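RagB/SusD domain protein (Flavobacterium johnsoniae, PDB 5J5U) probably binds chitin or chitin-derived sugars at the outer membrane, as a SusD-like lipoprotein of a chitin-utilization system. Local coordinates at residues L25-D30 and V109-R114; Q34-L39 and A69-R74; R74-N79 and Q113-I118. All coordinates share one frame; numbering follows the deposited sequence.

Interaction 1. Residues L25-D30 and V109-R114; sequences LCMSGD and VMVAQR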
loop_
_atom_site.group_PDB
_atom_site.type_symbol
_atom_site.label_atom_id
_atom_site.label_comp_id
_atom_site.label_asym_id
_atom_site.label_seq_id
_atom_site.Cartn_x
_atom_site.Cartn_y
_atom_site.Cartn_z
ATOM N N LEU A 25 1.999 -4.146 15.716
ATOM C CA LEU A 25 1.988 -2.728 16.037
ATOM C C LEU A 25 3.076 -1.945 15.245
ATOM O O LEU A 25 2.863 -0.802 14.855
ATOM C CB LEU A 25 2.144 -2.536 17.557
ATOM C CG LEU A 25 0.827 -2.697 18.360
ATOM C CD1 LEU A 25 1.037 -2.789 19.883
ATOM C CD2 LEU A 25 -0.169 -1.579 18.017
ATOM N N CYS A 26 4.214 -2.572 14.966
ATOM C CA CYS A 26 5.260 -1.944 14.172
ATOM C C CYS A 26 4.794 -1.688 12.718
ATOM O O CYS A 26 5.191 -0.709 12.078
ATOM C CB CYS A 26 6.520 -2.812 14.177
ATOM S SG CYS A 26 7.597 -2.650 15.641
ATOM N N MET A 27 3.941 -2.563 12.197
ATOM C CA MET A 27 3.553 -2.432 10.796
ATOM C C MET A 27 2.692 -1.203 10.475
ATOM O O MET A 27 2.507 -0.887 9.302
ATOM C CB MET A 27 2.818 -3.686 10.328
ATOM C CG MET A 27 3.720 -4.884 10.183
ATOM S SD MET A 27 2.836 -6.248 9.410
ATOM C CE MET A 27 2.653 -5.635 7.726
ATOM N N SER A 28 2.190 -0.492 11.488
ATOM C CA SER A 28 1.359 0.696 11.230
ATOM C C SER A 28 1.637 1.844 12.187
ATOM O O SER A 28 1.348 2.985 11.881
ATOM C CB SER A 28 -0.131 0.345 11.303
ATOM O OG SER A 28 -0.523 0.094 12.640
ATOM N N GLY A 29 2.187 1.543 13.355
ATOM C CA GLY A 29 2.441 2.556 14.361
ATOM C C GLY A 29 3.844 3.142 14.349
ATOM O O GLY A 29 4.182 3.973 15.194
ATOM N N ASP A 30 4.680 2.688 13.421
ATOM C CA ASP A 30 6.024 3.249 13.294
ATOM C C ASP A 30 5.911 4.474 12.387
ATOM O O ASP A 30 5.891 4.358 11.156
ATOM C CB ASP A 30 7.018 2.231 12.719
ATOM C CG ASP A 30 8.469 2.685 12.865
ATOM O OD1 ASP A 30 8.697 3.893 13.107
ATOM O OD2 ASP A 30 9.380 1.843 12.689
ATOM N N VAL A 109 5.479 -12.700 5.508
ATOM C CA VAL A 109 5.353 -12.312 4.107
ATOM C C VAL A 109 4.949 -10.830 4.047
ATOM O O VAL A 109 5.558 -10.047 3.330
ATOM C CB VAL A 109 4.353 -13.217 3.342
ATOM C CG1 VAL A 109 4.147 -12.708 1.919
ATOM C CG2 VAL A 109 4.855 -14.670 3.325
ATOM N N MET A 110 3.967 -10.440 4.848
ATOM C CA MET A 110 3.497 -9.064 4.853
ATOM C C MET A 110 4.610 -8.084 5.224
ATOM O O MET A 110 4.773 -7.041 4.580
ATOM C CB MET A 110 2.326 -8.917 5.823
ATOM C CG MET A 110 1.062 -9.633 5.363
ATOM S SD MET A 110 -0.262 -9.606 6.602
ATOM C CE MET A 110 -0.870 -7.937 6.409
ATOM N N VAL A 111 5.387 -8.434 6.243
ATOM C CA VAL A 111 6.552 -7.644 6.609
ATOM C C VAL A 111 7.518 -7.503 5.410
ATOM O O VAL A 111 7.916 -6.391 5.075
ATOM C CB VAL A 111 7.318 -8.272 7.840
ATOM C CG1 VAL A 111 8.711 -7.645 8.038
ATOM C CG2 VAL A 111 6.485 -8.215 9.150
ATOM N N ALA A 112 7.854 -8.608 4.742
ATOM C CA ALA A 112 8.970 -8.594 3.773
ATOM C C ALA A 112 8.558 -8.098 2.380
ATOM O O ALA A 112 9.369 -7.542 1.627
ATOM C CB ALA A 112 9.581 -9.984 3.661
ATOM N N GLN A 113 7.289 -8.332 2.047
ATOM C CA GLN A 113 6.721 -7.930 0.767
ATOM C C GLN A 113 6.886 -6.424 0.476
ATOM O O GLN A 113 7.243 -6.037 -0.640
ATOM C CB GLN A 113 5.239 -8.327 0.712
ATOM C CG GLN A 113 4.492 -7.783 -0.477
ATOM C CD GLN A 113 3.568 -6.629 -0.099
ATOM O OE1 GLN A 113 2.672 -6.786 0.751
ATOM N NE2 GLN A 113 3.777 -5.455 -0.734
ATOM N N ARG A 114 6.584 -5.582 1.451
ATOM C CA ARG A 114 6.802 -4.156 1.256
ATOM C C ARG A 114 8.301 -3.929 0.943
ATOM O O ARG A 114 8.659 -3.250 -0.046
ATOM C CB ARG A 114 6.338 -3.363 2.493
ATOM C CG ARG A 114 4.790 -3.459 2.766
ATOM C CD ARG A 114 4.427 -3.291 4.238
ATOM N NE ARG A 114 5.466 -3.844 5.104
ATOM C CZ ARG A 114 5.777 -3.396 6.316
ATOM N NH1 ARG A 114 5.101 -2.396 6.858
ATOM N NH2 ARG A 114 6.777 -3.959 6.989
HETATM O O HOH W 1 2.503 -1.031 6.755
#
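Met27 brings the end of its side chain against Met110, Val111 and Arg114, and every contact between the two segments runs through this residue. Its CE methyl touches Met110 CB at 3.8 Å, the two methionine side chains crossing at about a right angle, while Met27 SD lies 4.2 Å from Val111 CG2. The bend at chi3 (70°) turns Met27 CE over the centre of the Arg114 guanidinium, 4.0 Å above its plane. This flat group is fixed in its rotation: Arg114 NH2 donates to Val111 O at 3.3 Å, within the guanidinium plane and on a carbonyl lone pair, and also forms a salt bridge with Glu80, while NH1 is held by Tyr33 OH. The other flank is looser. There Met27 O and Arg114 NH1 do not meet directly; a water donates to Met27 O at 2.6 Å and accepts from Arg114 NH1 at 2.9 Å. A leucine in place of Arg114 would probably leave Glu80 without its positive mate and the bridging water without its donor. The axes of 25-29 and 109-114 approach to 11.3 Å at 40°, where helices 16-29 and 98-119 meet in the buried helical core of a SusD-like fold.

Interaction 2. Residues Q34-L39 and A69-R74; sequences QHRTNL and ATALWR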
loop_
_atom_site.group_PDB
_atom_site.type_symbol
_atom_site.label_atom_id
_atom_site.label_comp_id
_atom_site.label_asym_id
_atom_site.label_seq_id
_atom_site.Cartn_x
_atom_site.Cartn_y
_atom_site.Cartn_z
ATOM N N GLN A 34 6.235 5.379 8.113
ATOM C CA GLN A 34 4.941 5.768 7.551
ATOM C C GLN A 34 5.049 7.173 7.003
ATOM O O GLN A 34 4.494 7.496 5.945
ATOM C CB GLN A 34 3.816 5.701 8.597
ATOM C CG GLN A 34 3.441 4.307 9.012
ATOM C CD GLN A 34 2.812 3.504 7.877
ATOM O OE1 GLN A 34 2.285 4.057 6.900
ATOM N NE2 GLN A 34 2.878 2.188 8.002
ATOM N N HIS A 35 5.774 8.015 7.726
ATOM C CA HIS A 35 5.948 9.386 7.287
ATOM C C HIS A 35 6.831 9.422 6.029
ATOM O O HIS A 35 6.522 10.114 5.055
ATOM C CB HIS A 35 6.565 10.233 8.424
ATOM C CG HIS A 35 6.493 11.710 8.196
ATOM N ND1 HIS A 35 7.076 12.624 9.047
ATOM C CD2 HIS A 35 5.895 12.437 7.219
ATOM C CE1 HIS A 35 6.856 13.848 8.597
ATOM N NE2 HIS A 35 6.140 13.762 7.490
ATOM N N ARG A 36 7.928 8.670 6.046
ATOM C CA ARG A 36 8.933 8.803 4.992
ATOM C C ARG A 36 8.644 7.920 3.754
ATOM O O ARG A 36 8.750 8.376 2.621
ATOM C CB ARG A 36 10.314 8.491 5.567
ATOM C CG ARG A 36 10.815 9.558 6.539
ATOM C CD ARG A 36 11.946 9.045 7.456
ATOM N NE ARG A 36 12.452 10.121 8.317
ATOM C CZ ARG A 36 11.836 10.558 9.414
ATOM N NH1 ARG A 36 10.697 10.002 9.801
ATOM N NH2 ARG A 36 12.350 11.552 10.120
ATOM N N THR A 37 8.237 6.675 3.967
ATOM C CA THR A 37 8.061 5.758 2.847
ATOM C C THR A 37 6.646 5.761 2.290
ATOM O O THR A 37 6.462 5.697 1.082
ATOM C CB THR A 37 8.412 4.315 3.242
ATOM O OG1 THR A 37 9.621 4.313 3.998
ATOM C CG2 THR A 37 8.610 3.473 1.993
ATOM N N ASN A 38 5.658 5.836 3.174
ATOM C CA ASN A 38 4.246 5.870 2.781
ATOM C C ASN A 38 3.834 7.276 2.325
ATOM O O ASN A 38 3.513 7.492 1.135
ATOM C CB ASN A 38 3.365 5.385 3.962
ATOM C CG ASN A 38 1.847 5.354 3.652
ATOM O OD1 ASN A 38 1.377 5.731 2.573
ATOM N ND2 ASN A 38 1.082 4.898 4.635
ATOM N N LEU A 39 3.892 8.231 3.255
ATOM C CA LEU A 39 3.406 9.577 2.988
ATOM C C LEU A 39 4.274 10.326 1.977
ATOM O O LEU A 39 3.805 10.691 0.930
ATOM C CB LEU A 39 3.313 10.390 4.300
ATOM C CG LEU A 39 2.688 11.809 4.289
ATOM C CD1 LEU A 39 1.489 11.885 3.359
ATOM C CD2 LEU A 39 2.282 12.294 5.687
ATOM N N ALA A 69 14.717 7.706 2.018
ATOM C CA ALA A 69 14.736 6.543 1.150
ATOM C C ALA A 69 15.082 5.244 1.892
ATOM O O ALA A 69 14.634 4.181 1.457
ATOM C CB ALA A 69 15.718 6.760 -0.002
ATOM N N THR A 70 15.853 5.313 2.997
ATOM C CA THR A 70 16.250 4.080 3.669
ATOM C C THR A 70 15.501 3.771 4.969
ATOM O O THR A 70 15.768 2.736 5.605
ATOM C CB THR A 70 17.750 4.085 4.000
ATOM O OG1 THR A 70 18.042 5.118 4.948
ATOM C CG2 THR A 70 18.585 4.276 2.732
ATOM N N ALA A 71 14.567 4.639 5.356
ATOM C CA ALA A 71 13.780 4.457 6.583
ATOM C C ALA A 71 13.042 3.092 6.691
ATOM O O ALA A 71 13.085 2.430 7.741
ATOM C CB ALA A 71 12.783 5.594 6.713
ATOM N N LEU A 72 12.348 2.686 5.623
ATOM C CA LEU A 72 11.716 1.359 5.594
ATOM C C LEU A 72 12.766 0.249 5.836
ATOM O O LEU A 72 12.584 -0.600 6.703
ATOM C CB LEU A 72 10.998 1.121 4.261
ATOM C CG LEU A 72 10.157 -0.149 4.105
ATOM C CD1 LEU A 72 8.969 -0.090 5.036
ATOM C CD2 LEU A 72 9.699 -0.337 2.668
ATOM N N TRP A 73 13.867 0.276 5.079
ATOM C CA TRP A 73 14.942 -0.697 5.257
ATOM C C TRP A 73 15.395 -0.815 6.721
ATOM O O TRP A 73 15.335 -1.887 7.342
ATOM C CB TRP A 73 16.120 -0.304 4.388
ATOM C CG TRP A 73 17.339 -1.165 4.520
ATOM C CD1 TRP A 73 18.265 -1.137 5.521
ATOM C CD2 TRP A 73 17.792 -2.146 3.579
ATOM N NE1 TRP A 73 19.253 -2.062 5.273
ATOM C CE2 TRP A 73 18.995 -2.680 4.079
ATOM C CE3 TRP A 73 17.295 -2.622 2.360
ATOM C CZ2 TRP A 73 19.705 -3.665 3.411
ATOM C CZ3 TRP A 73 17.995 -3.602 1.698
ATOM C CH2 TRP A 73 19.193 -4.115 2.231
ATOM N N ARG A 74 15.826 0.316 7.254
ATOM C CA ARG A 74 16.390 0.375 8.587
ATOM C C ARG A 74 15.420 -0.126 9.650
ATOM O O ARG A 74 15.813 -0.908 10.521
ATOM C CB ARG A 74 16.814 1.795 8.907
ATOM C CG ARG A 74 17.012 2.041 10.378
ATOM C CD ARG A 74 17.265 3.511 10.636
ATOM N NE ARG A 74 17.849 3.720 11.962
ATOM C CZ ARG A 74 17.144 3.948 13.067
ATOM N NH1 ARG A 74 15.813 4.019 13.018
ATOM N NH2 ARG A 74 17.776 4.117 14.225
HETATM O O HOH W 2 11.895 4.320 2.832
#
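The flat guanidinium of Arg36 is directed to Glu67, by a salt bridge from NE, and to Tyr32 O, by a hydrogen bond from NH1, and the aliphatic part of the side chain meets Ala71. Arg36 CD lies 3.6 Å from Ala71 CB, with Arg36 CB also close by. Within 34-39 the Asn38 amide donates from ND2 to Gln34 OE1 at 2.7 Å, almost in its own plane and nearly in line with the acceptor C=O. The Trp73 ring leads away from 34-39 and packs edge-to-face with Tyr77 and Tyr119. Between the helices, Thr37 crosses Leu72 at about a right angle. With CG2 anti to the backbone N, Thr37 OG1 sits beside that N, and both branches meet Leu72: Thr37 CG2 lies 4.0 Å from Leu72 CD2. Thr37 OG1 approaches Leu72 CB at 3.5 Å and also holds a water. This water accepts from Leu72 N at 3.3 Å and donates weakly to Ala69 O. It thus serves a backbone N that has no bond to the preceding turn, at a kink in helix 66-90. The axes of 34-39 and 69-74 cross at -111°, a steep, water-bridged helix crossing within the alpha-helical SusD-like fold.

Interaction 3. Residues R74-N79 and Q113-I118; sequences RNVYAN and QRLTDI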
loop_
_atom_site.group_PDB
_atom_site.type_symbol
_atom_site.label_atom_id
_atom_site.label_comp_id
_atom_site.label_asym_id
_atom_site.label_seq_id
_atom_site.Cartn_x
_atom_site.Cartn_y
_atom_site.Cartn_z
ATOM N N ARG A 74 15.826 0.316 7.254
ATOM C CA ARG A 74 16.390 0.375 8.587
ATOM C C ARG A 74 15.420 -0.126 9.650
ATOM O O ARG A 74 15.813 -0.908 10.521
ATOM C CB ARG A 74 16.814 1.795 8.907
ATOM C CG ARG A 74 17.012 2.041 10.378
ATOM C CD ARG A 74 17.265 3.511 10.636
ATOM N NE ARG A 74 17.849 3.720 11.962
ATOM C CZ ARG A 74 17.144 3.948 13.067
ATOM N NH1 ARG A 74 15.813 4.019 13.018
ATOM N NH2 ARG A 74 17.776 4.117 14.225
ATOM N N ASN A 75 14.148 0.272 9.563
ATOM C CA ASN A 75 13.238 -0.082 10.636
ATOM C C ASN A 75 12.664 -1.481 10.499
ATOM O O ASN A 75 12.417 -2.167 11.507
ATOM C CB ASN A 75 12.121 0.946 10.769
ATOM C CG ASN A 75 12.542 2.136 11.632
ATOM O OD1 ASN A 75 13.717 2.495 11.682
ATOM N ND2 ASN A 75 11.604 2.688 12.374
ATOM N N VAL A 76 12.476 -1.938 9.275
ATOM C CA VAL A 76 12.065 -3.321 9.106
ATOM C C VAL A 76 13.166 -4.270 9.624
ATOM O O VAL A 76 12.878 -5.186 10.382
ATOM C CB VAL A 76 11.715 -3.653 7.626
ATOM C CG1 VAL A 76 11.761 -5.147 7.390
ATOM C CG2 VAL A 76 10.347 -3.100 7.277
ATOM N N TYR A 77 14.424 -4.027 9.276
ATOM C CA TYR A 77 15.445 -4.931 9.769
ATOM C C TYR A 77 15.710 -4.757 11.268
ATOM O O TYR A 77 16.019 -5.727 11.946
ATOM C CB TYR A 77 16.737 -4.770 8.973
ATOM C CG TYR A 77 16.618 -5.390 7.602
ATOM C CD1 TYR A 77 16.342 -6.750 7.452
ATOM C CD2 TYR A 77 16.754 -4.622 6.461
ATOM C CE1 TYR A 77 16.227 -7.325 6.188
ATOM C CE2 TYR A 77 16.628 -5.183 5.204
ATOM C CZ TYR A 77 16.358 -6.525 5.072
ATOM O OH TYR A 77 16.233 -7.053 3.810
ATOM N N ALA A 78 15.594 -3.544 11.801
ATOM C CA ALA A 78 15.824 -3.359 13.233
ATOM C C ALA A 78 14.703 -3.957 14.103
ATOM O O ALA A 78 14.973 -4.612 15.110
ATOM C CB ALA A 78 16.006 -1.896 13.548
ATOM N N ASN A 79 13.449 -3.791 13.697
ATOM C CA ASN A 79 12.335 -4.091 14.598
ATOM C C ASN A 79 11.526 -5.321 14.234
ATOM O O ASN A 79 11.167 -6.092 15.120
ATOM C CB ASN A 79 11.367 -2.901 14.685
ATOM C CG ASN A 79 12.032 -1.643 15.227
ATOM O OD1 ASN A 79 12.920 -1.722 16.083
ATOM N ND2 ASN A 79 11.604 -0.473 14.731
ATOM N N GLN A 113 7.289 -8.332 2.047
ATOM C CA GLN A 113 6.721 -7.930 0.767
ATOM C C GLN A 113 6.886 -6.424 0.476
ATOM O O GLN A 113 7.243 -6.037 -0.640
ATOM C CB GLN A 113 5.239 -8.327 0.712
ATOM C CG GLN A 113 4.492 -7.783 -0.477
ATOM C CD GLN A 113 3.568 -6.629 -0.099
ATOM O OE1 GLN A 113 2.672 -6.786 0.751
ATOM N NE2 GLN A 113 3.777 -5.455 -0.734
ATOM N N ARG A 114 6.584 -5.582 1.451
ATOM C CA ARG A 114 6.802 -4.156 1.256
ATOM C C ARG A 114 8.301 -3.929 0.943
ATOM O O ARG A 114 8.659 -3.250 -0.046
ATOM C CB ARG A 114 6.338 -3.363 2.493
ATOM C CG ARG A 114 4.790 -3.459 2.766
ATOM C CD ARG A 114 4.427 -3.291 4.238
ATOM N NE ARG A 114 5.466 -3.844 5.104
ATOM C CZ ARG A 114 5.777 -3.396 6.316
ATOM N NH1 ARG A 114 5.101 -2.396 6.858
ATOM N NH2 ARG A 114 6.777 -3.959 6.989
ATOM N N LEU A 115 9.160 -4.590 1.725
ATOM C CA LEU A 115 10.601 -4.414 1.629
ATOM C C LEU A 115 11.135 -4.665 0.210
ATOM O O LEU A 115 11.720 -3.760 -0.407
ATOM C CB LEU A 115 11.311 -5.322 2.643
ATOM C CG LEU A 115 12.789 -5.033 2.934
ATOM C CD1 LEU A 115 12.979 -3.624 3.449
ATOM C CD2 LEU A 115 13.299 -6.009 3.964
ATOM N N THR A 116 10.899 -5.866 -0.318
ATOM C CA THR A 116 11.432 -6.220 -1.634
ATOM C C THR A 116 10.766 -5.299 -2.665
ATOM O O THR A 116 11.439 -4.744 -3.558
ATOM C CB THR A 116 11.244 -7.745 -1.959
ATOM O OG1 THR A 116 11.777 -8.057 -3.249
ATOM C CG2 THR A 116 9.765 -8.216 -1.832
ATOM N N ASP A 117 9.473 -5.027 -2.469
ATOM C CA ASP A 117 8.756 -4.244 -3.469
ATOM C C ASP A 117 9.365 -2.836 -3.580
ATOM O O ASP A 117 9.334 -2.212 -4.657
ATOM C CB ASP A 117 7.284 -4.171 -3.138
ATOM C CG ASP A 117 6.529 -5.404 -3.595
ATOM O OD1 ASP A 117 7.155 -6.272 -4.246
ATOM O OD2 ASP A 117 5.304 -5.486 -3.307
ATOM N N ILE A 118 9.942 -2.350 -2.480
ATOM C CA ILE A 118 10.550 -1.028 -2.517
ATOM C C ILE A 118 12.046 -1.117 -2.955
ATOM O O ILE A 118 12.520 -0.252 -3.708
ATOM C CB ILE A 118 10.385 -0.313 -1.176
ATOM C CG1 ILE A 118 8.966 0.248 -1.053
ATOM C CG2 ILE A 118 11.361 0.855 -1.043
ATOM C CD1 ILE A 118 8.715 1.440 -1.983
#
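Val76 and Tyr77 reach across to Arg114 and Leu115. Gln113, at the start of the segment 113-118, takes no part and instead donates from NE2 to Asp117 OD2 at 3.0 Å, from above the carboxylate plane. Arg114 contributes the end of its side chain here, Arg114 NH2 lying 3.7 Å from Val76 CG2. Leu115 is the principal apolar residue. Its CG is anti to the backbone N (chi1 -165°), which carries Leu115 CD2 to 3.9 Å from Val76 CG1 and on to the phenol end of Tyr77, whose side chain crosses it at about a right angle. The separation of 3.1 Å between Leu115 CD2 and Tyr77 OH is short for such a pair and its exact value is doubtful; the hydroxyl has its polar partner in Pro123 O. The axes of 74-79 and 113-118 cross at -146° with a closest approach of 10.9 Å. They belong to helices 66-90 and 98-119, consecutive in the chain: an antiparallel helical hairpin, in keeping with the TPR clan to which the family belongs. Further along, Asp117 gathers partners away from 74-79, OD2 pairing with Arg195 while OD1 bonds Tyr147 and Trp481.

The three contacts form one compact cluster: the centres of interactions 1 and 3 are about 8 Å apart, those of 2 and 3 about 9 Å, and those of 1 and 2 about 11 Å. Four helices supply them, 16-29, 31-45, 66-90 and 98-119. Helix 98-119 serves interactions 1 and 3, which share Arg114, and helix 66-90 serves 2 and 3. Along the chain, interaction 2 is nested within the loop closed by interaction 1 and precedes interaction 3. Apolar touches join them, Val111 CG1 to Val76 CG1 at 4.0 Å and Leu72 CD2 to Ile118 CG1 at 3.8 Å. The hairpin of 66-90 and 98-119 therefore packs against both N-terminal helices in one continuous buried core.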